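Local structure of CymD (Pseudomonas putida, 6Z34) at residues D292-S306 against Y333-R346. The protein forms an outer-membrane channel of the FadL family that takes up monoaromatic hydrocarbons during biodegradation, probably by lateral diffusion. Numbering follows the deposited sequence.
Sequences DQFAVAFDYKRVYWS and YRDTNVYSLGAQYR
Backbone pairing from F294–Y345 to V303–T336 zips strands 294-303 and 336-346 together as antiparallel neighbours in the wall of the FadL-family β-barrel, their axes 4.6 Å apart at 165°. Hydrogen-bonded pairs, with N-H and C=O exchanged both ways, alternate with non-hydrogen-bonded ones; in the K301–V338 pair, V338 N lies 2.6 Å from K301 O. Beyond F294–Y345, R346 N donates to Q293 O.

F294, V296, F298, Y300, Y339, L341 and Y345 line the outer side, which probably faces lipid over much of its length. Running alongside one another, the rings of Y300 and Y339 meet obliquely, planes at 44°, with Y300 CD1 3.3 Å from Y339 CE1. F298 CZ comes 4.0 Å from Y339 CD1, near the plane of the tyrosine ring.

A295, A297, D299, S340 and Q344 turn their side chains into the barrel. D299 OD2 accepts from the backbone N of G20 and A21, and S340 OG bonds to G17 O, tying the N-terminal region to the inside of the wall; Q344 OE1 takes a bond from R354. One water, accepting from Q344 NE2, donates to D292 O.

Charge gathers at the other end on buried D335. With CG anti to the backbone N (chi1 180°) and the chain bent at chi2, R302 runs beside N337 and crosses D335 at about a right angle. In this salt bridge R302 NE and R302 NH2 both donate to D335 OD2, each at 3.2 Å, on its anti side and from opposite faces of the carboxylate plane; both bonds are bent. A methionine in place of R302 would probably leave this buried carboxylate without its charged mate in the contact. The other oxygen, D335 OD1, accepts a hydrogen bond from S306 N at 2.9 Å, nearly in line with its C–O bond.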
loop_
_atom_site.group_PDB
_atom_site.type_symbol
_atom_site.label_atom_id
_atom_site.label_comp_id
_atom_site.label_asym_id
_atom_site.label_seq_id
_atom_site.Cartn_x
_atom_site.Cartn_y
_atom_site.Cartn_z
ATOM N N ASP A 292 -23.678 -21.282 -5.087
ATOM C CA ASP A 292 -22.345 -21.439 -4.526
ATOM C C ASP A 292 -21.287 -21.508 -5.613
ATOM O O ASP A 292 -20.108 -21.261 -5.339
ATOM C CB ASP A 292 -22.284 -22.682 -3.636
ATOM C CG ASP A 292 -22.612 -22.373 -2.191
ATOM O OD1 ASP A 292 -23.797 -22.443 -1.827
ATOM O OD2 ASP A 292 -21.687 -22.041 -1.418
ATOM N N GLN A 293 -21.688 -21.794 -6.846
ATOM C CA GLN A 293 -20.747 -22.009 -7.930
ATOM C C GLN A 293 -20.423 -20.736 -8.711
ATOM O O GLN A 293 -19.481 -20.748 -9.511
ATOM C CB GLN A 293 -21.294 -23.087 -8.877
ATOM C CG GLN A 293 -21.878 -24.312 -8.162
ATOM C CD GLN A 293 -21.265 -25.617 -8.637
ATOM O OE1 GLN A 293 -20.848 -25.737 -9.791
ATOM N NE2 GLN A 293 -21.208 -26.607 -7.748
ATOM N N PHE A 294 -21.151 -19.639 -8.485
ATOM C CA PHE A 294 -20.988 -18.436 -9.297
ATOM C C PHE A 294 -21.364 -17.200 -8.493
ATOM O O PHE A 294 -22.513 -17.062 -8.062
ATOM C CB PHE A 294 -21.842 -18.522 -10.559
ATOM C CG PHE A 294 -21.758 -17.302 -11.429
ATOM C CD1 PHE A 294 -20.530 -16.817 -11.847
ATOM C CD2 PHE A 294 -22.908 -16.638 -11.828
ATOM C CE1 PHE A 294 -20.450 -15.686 -12.654
ATOM C CE2 PHE A 294 -22.838 -15.511 -12.626
ATOM C CZ PHE A 294 -21.607 -15.034 -13.039
ATOM N N ALA A 295 -20.404 -16.294 -8.312
ATOM C CA ALA A 295 -20.628 -15.034 -7.615
ATOM C C ALA A 295 -20.087 -13.867 -8.439
ATOM O O ALA A 295 -19.174 -14.032 -9.252
ATOM C CB ALA A 295 -19.961 -15.048 -6.240
ATOM N N VAL A 296 -20.657 -12.681 -8.232
ATOM C CA VAL A 296 -20.079 -11.439 -8.734
ATOM C C VAL A 296 -20.046 -10.425 -7.600
ATOM O O VAL A 296 -20.955 -10.372 -6.764
ATOM C CB VAL A 296 -20.823 -10.859 -9.964
ATOM C CG1 VAL A 296 -21.058 -11.924 -11.034
ATOM C CG2 VAL A 296 -22.119 -10.188 -9.561
ATOM N N ALA A 297 -18.973 -9.641 -7.553
ATOM C CA ALA A 297 -18.798 -8.623 -6.533
ATOM C C ALA A 297 -18.466 -7.300 -7.209
ATOM O O ALA A 297 -17.902 -7.274 -8.310
ATOM C CB ALA A 297 -17.697 -9.018 -5.552
ATOM N N PHE A 298 -18.837 -6.199 -6.555
ATOM C CA PHE A 298 -18.548 -4.859 -7.070
ATOM C C PHE A 298 -18.322 -3.959 -5.875
ATOM O O PHE A 298 -19.109 -4.006 -4.921
ATOM C CB PHE A 298 -19.683 -4.297 -7.930
ATOM C CG PHE A 298 -19.538 -2.820 -8.250
ATOM C CD1 PHE A 298 -18.822 -2.401 -9.361
ATOM C CD2 PHE A 298 -20.126 -1.854 -7.441
ATOM C CE1 PHE A 298 -18.685 -1.046 -9.656
ATOM C CE2 PHE A 298 -19.987 -0.501 -7.727
ATOM C CZ PHE A 298 -19.265 -0.098 -8.836
ATOM N N ASP A 299 -17.250 -3.155 -5.918
ATOM C CA ASP A 299 -16.902 -2.275 -4.807
ATOM C C ASP A 299 -16.605 -0.875 -5.313
ATOM O O ASP A 299 -16.077 -0.682 -6.417
ATOM C CB ASP A 299 -15.685 -2.774 -4.014
ATOM C CG ASP A 299 -15.976 -4.040 -3.208
ATOM O OD1 ASP A 299 -17.044 -4.662 -3.396
ATOM O OD2 ASP A 299 -15.149 -4.389 -2.343
ATOM N N TYR A 300 -16.946 0.103 -4.482
ATOM C CA TYR A 300 -16.621 1.491 -4.732
ATOM C C TYR A 300 -15.784 1.990 -3.574
ATOM O O TYR A 300 -16.127 1.750 -2.412
ATOM C CB TYR A 300 -17.859 2.365 -4.862
ATOM C CG TYR A 300 -17.493 3.824 -4.734
ATOM C CD1 TYR A 300 -16.871 4.489 -5.780
ATOM C CD2 TYR A 300 -17.739 4.529 -3.561
ATOM C CE1 TYR A 300 -16.530 5.819 -5.677
ATOM C CE2 TYR A 300 -17.400 5.855 -3.443
ATOM C CZ TYR A 300 -16.792 6.494 -4.505
ATOM O OH TYR A 300 -16.448 7.821 -4.409
ATOM N N LYS A 301 -14.712 2.708 -3.881
ATOM C CA LYS A 301 -13.834 3.164 -2.818
ATOM C C LYS A 301 -13.367 4.591 -3.069
ATOM O O LYS A 301 -12.949 4.940 -4.177
ATOM C CB LYS A 301 -12.632 2.235 -2.666
ATOM C CG LYS A 301 -11.426 2.983 -2.225
ATOM C CD LYS A 301 -10.325 2.091 -1.801
ATOM C CE LYS A 301 -9.352 1.951 -2.905
ATOM N NZ LYS A 301 -8.099 1.487 -2.284
ATOM N N ARG A 302 -13.437 5.396 -2.020
ATOM C CA ARG A 302 -12.978 6.775 -2.009
ATOM C C ARG A 302 -11.784 6.886 -1.066
ATOM O O ARG A 302 -11.910 6.593 0.131
ATOM C CB ARG A 302 -14.106 7.694 -1.552
ATOM C CG ARG A 302 -13.728 9.138 -1.501
ATOM C CD ARG A 302 -13.791 9.732 -2.879
ATOM N NE ARG A 302 -13.748 11.182 -2.794
ATOM C CZ ARG A 302 -14.790 11.977 -2.996
ATOM N NH1 ARG A 302 -15.971 11.461 -3.310
ATOM N NH2 ARG A 302 -14.641 13.288 -2.888
ATOM N N VAL A 303 -10.629 7.300 -1.597
ATOM C CA VAL A 303 -9.433 7.529 -0.789
ATOM C C VAL A 303 -9.301 9.028 -0.550
ATOM O O VAL A 303 -9.359 9.817 -1.496
ATOM C CB VAL A 303 -8.172 6.962 -1.467
ATOM C CG1 VAL A 303 -6.944 7.406 -0.724
ATOM C CG2 VAL A 303 -8.209 5.437 -1.525
ATOM N N TYR A 304 -9.122 9.423 0.709
ATOM C CA TYR A 304 -9.249 10.827 1.096
ATOM C C TYR A 304 -7.870 11.479 1.223
ATOM O O TYR A 304 -7.425 11.874 2.298
ATOM C CB TYR A 304 -10.042 10.946 2.393
ATOM C CG TYR A 304 -11.486 10.508 2.282
ATOM C CD1 TYR A 304 -12.446 11.340 1.723
ATOM C CD2 TYR A 304 -11.889 9.252 2.739
ATOM C CE1 TYR A 304 -13.769 10.940 1.622
ATOM C CE2 TYR A 304 -13.208 8.842 2.640
ATOM C CZ TYR A 304 -14.140 9.692 2.081
ATOM O OH TYR A 304 -15.445 9.294 1.974
ATOM N N TRP A 305 -7.205 11.622 0.074
ATOM C CA TRP A 305 -5.960 12.386 0.027
ATOM C C TRP A 305 -6.167 13.844 0.431
ATOM O O TRP A 305 -5.289 14.441 1.061
ATOM C CB TRP A 305 -5.358 12.334 -1.375
ATOM C CG TRP A 305 -5.036 10.970 -1.867
ATOM C CD1 TRP A 305 -5.774 10.219 -2.733
ATOM C CD2 TRP A 305 -3.876 10.197 -1.550
ATOM N NE1 TRP A 305 -5.146 9.018 -2.974
ATOM C CE2 TRP A 305 -3.983 8.977 -2.252
ATOM C CE3 TRP A 305 -2.761 10.411 -0.736
ATOM C CZ2 TRP A 305 -3.016 7.980 -2.168
ATOM C CZ3 TRP A 305 -1.796 9.412 -0.652
ATOM C CH2 TRP A 305 -1.930 8.219 -1.369
ATOM N N SER A 306 -7.316 14.436 0.088
ATOM C CA SER A 306 -7.483 15.870 0.310
ATOM C C SER A 306 -7.428 16.222 1.791
ATOM O O SER A 306 -7.041 17.343 2.147
ATOM C CB SER A 306 -8.798 16.361 -0.298
ATOM O OG SER A 306 -9.919 15.909 0.453
ATOM N N TYR A 333 -2.711 16.483 -2.809
ATOM C CA TYR A 333 -3.355 15.483 -3.639
ATOM C C TYR A 333 -4.861 15.610 -3.482
ATOM O O TYR A 333 -5.363 16.101 -2.470
ATOM C CB TYR A 333 -2.898 14.062 -3.284
ATOM C CG TYR A 333 -1.407 13.849 -3.423
ATOM C CD1 TYR A 333 -0.515 14.505 -2.592
ATOM C CD2 TYR A 333 -0.889 13.016 -4.403
ATOM C CE1 TYR A 333 0.848 14.332 -2.717
ATOM C CE2 TYR A 333 0.479 12.833 -4.533
ATOM C CZ TYR A 333 1.342 13.498 -3.682
ATOM O OH TYR A 333 2.706 13.341 -3.785
ATOM N N ARG A 334 -5.580 15.174 -4.498
ATOM C CA ARG A 334 -7.033 15.199 -4.479
ATOM C C ARG A 334 -7.552 13.799 -4.159
ATOM O O ARG A 334 -6.816 12.813 -4.230
ATOM C CB ARG A 334 -7.588 15.714 -5.820
ATOM C CG ARG A 334 -6.938 17.013 -6.356
ATOM C CD ARG A 334 -5.549 16.789 -6.967
ATOM N NE ARG A 334 -4.904 18.025 -7.409
ATOM C CZ ARG A 334 -4.006 18.699 -6.693
ATOM N NH1 ARG A 334 -3.670 18.262 -5.490
ATOM N NH2 ARG A 334 -3.461 19.813 -7.171
ATOM N N ASP A 335 -8.824 13.720 -3.783
ATOM C CA ASP A 335 -9.403 12.419 -3.473
ATOM C C ASP A 335 -9.341 11.513 -4.699
ATOM O O ASP A 335 -9.231 11.973 -5.840
ATOM C CB ASP A 335 -10.848 12.569 -2.987
ATOM C CG ASP A 335 -10.932 13.125 -1.579
ATOM O OD1 ASP A 335 -9.870 13.500 -1.027
ATOM O OD2 ASP A 335 -12.052 13.209 -1.033
ATOM N N THR A 336 -9.372 10.211 -4.450
ATOM C CA THR A 336 -9.371 9.202 -5.497
ATOM C C THR A 336 -10.603 8.329 -5.338
ATOM O O THR A 336 -10.985 7.983 -4.217
ATOM C CB THR A 336 -8.101 8.341 -5.443
ATOM O OG1 THR A 336 -6.951 9.191 -5.530
ATOM C CG2 THR A 336 -8.058 7.379 -6.608
ATOM N N ASN A 337 -11.249 8.021 -6.460
ATOM C CA ASN A 337 -12.291 7.003 -6.518
ATOM C C ASN A 337 -11.728 5.758 -7.172
ATOM O O ASN A 337 -10.930 5.839 -8.114
ATOM C CB ASN A 337 -13.512 7.457 -7.312
ATOM C CG ASN A 337 -14.208 8.619 -6.681
ATOM O OD1 ASN A 337 -15.056 8.449 -5.815
ATOM N ND2 ASN A 337 -13.887 9.813 -7.136
ATOM N N VAL A 338 -12.140 4.606 -6.665
ATOM C CA VAL A 338 -11.802 3.334 -7.274
ATOM C C VAL A 338 -13.073 2.518 -7.399
ATOM O O VAL A 338 -13.895 2.478 -6.475
ATOM C CB VAL A 338 -10.733 2.568 -6.469
ATOM C CG1 VAL A 338 -10.394 1.271 -7.174
ATOM C CG2 VAL A 338 -9.484 3.426 -6.300
ATOM N N TYR A 339 -13.232 1.883 -8.550
ATOM C CA TYR A 339 -14.328 0.966 -8.805
ATOM C C TYR A 339 -13.731 -0.391 -9.113
ATOM O O TYR A 339 -12.847 -0.490 -9.972
ATOM C CB TYR A 339 -15.189 1.437 -9.971
ATOM C CG TYR A 339 -15.723 2.835 -9.824
ATOM C CD1 TYR A 339 -16.929 3.075 -9.174
ATOM C CD2 TYR A 339 -15.036 3.919 -10.364
ATOM C CE1 TYR A 339 -17.433 4.363 -9.056
ATOM C CE2 TYR A 339 -15.529 5.208 -10.253
ATOM C CZ TYR A 339 -16.726 5.423 -9.595
ATOM O OH TYR A 339 -17.209 6.700 -9.476
ATOM N N SER A 340 -14.225 -1.426 -8.427
ATOM C CA SER A 340 -13.755 -2.802 -8.575
ATOM C C SER A 340 -14.918 -3.725 -8.937
ATOM O O SER A 340 -15.955 -3.722 -8.264
ATOM C CB SER A 340 -13.093 -3.312 -7.280
ATOM O OG SER A 340 -11.910 -2.601 -6.961
ATOM N N LEU A 341 -14.712 -4.562 -9.953
ATOM C CA LEU A 341 -15.729 -5.475 -10.454
ATOM C C LEU A 341 -15.067 -6.797 -10.803
ATOM O O LEU A 341 -14.157 -6.820 -11.638
ATOM C CB LEU A 341 -16.425 -4.886 -11.694
ATOM C CG LEU A 341 -17.424 -5.741 -12.488
ATOM C CD1 LEU A 341 -18.586 -6.257 -11.613
ATOM C CD2 LEU A 341 -17.965 -4.954 -13.705
ATOM N N GLY A 342 -15.531 -7.897 -10.186
ATOM C CA GLY A 342 -15.033 -9.219 -10.521
ATOM C C GLY A 342 -16.076 -10.313 -10.381
ATOM O O GLY A 342 -17.169 -10.096 -9.852
ATOM N N ALA A 343 -15.711 -11.514 -10.853
ATOM C CA ALA A 343 -16.579 -12.688 -10.819
ATOM C C ALA A 343 -15.769 -13.942 -10.510
ATOM O O ALA A 343 -14.562 -14.000 -10.758
ATOM C CB ALA A 343 -17.327 -12.885 -12.140
ATOM N N GLN A 344 -16.465 -14.965 -10.000
ATOM C CA GLN A 344 -15.855 -16.223 -9.574
ATOM C C GLN A 344 -16.750 -17.395 -9.971
ATOM O O GLN A 344 -17.943 -17.397 -9.655
ATOM C CB GLN A 344 -15.616 -16.215 -8.052
ATOM C CG GLN A 344 -15.290 -17.570 -7.449
ATOM C CD GLN A 344 -14.911 -17.506 -5.966
ATOM O OE1 GLN A 344 -13.837 -17.012 -5.616
ATOM N NE2 GLN A 344 -15.777 -18.030 -5.095
ATOM N N TYR A 345 -16.178 -18.387 -10.658
ATOM C CA TYR A 345 -16.882 -19.602 -11.065
ATOM C C TYR A 345 -16.197 -20.803 -10.430
ATOM O O TYR A 345 -15.020 -21.057 -10.716
ATOM C CB TYR A 345 -16.899 -19.761 -12.589
ATOM C CG TYR A 345 -17.497 -21.076 -13.077
ATOM C CD1 TYR A 345 -18.815 -21.421 -12.781
ATOM C CD2 TYR A 345 -16.749 -21.967 -13.843
ATOM C CE1 TYR A 345 -19.372 -22.620 -13.229
ATOM C CE2 TYR A 345 -17.300 -23.171 -14.297
ATOM C CZ TYR A 345 -18.612 -23.490 -13.986
ATOM O OH TYR A 345 -19.175 -24.675 -14.426
ATOM N N ARG A 346 -16.936 -21.530 -9.574
ATOM C CA ARG A 346 -16.481 -22.789 -8.974
ATOM C C ARG A 346 -16.722 -23.918 -9.963
ATOM O O ARG A 346 -17.872 -24.256 -10.248
ATOM C CB ARG A 346 -17.220 -23.076 -7.667
ATOM C CG ARG A 346 -17.049 -21.998 -6.612
ATOM C CD ARG A 346 -17.199 -22.527 -5.190
ATOM N NE ARG A 346 -17.035 -21.449 -4.213
ATOM C CZ ARG A 346 -15.986 -21.302 -3.407
ATOM N NH1 ARG A 346 -14.982 -22.175 -3.437
ATOM N NH2 ARG A 346 -15.947 -20.277 -2.564
HETATM O O HOH W 1 -18.269 -18.850 -6.582
#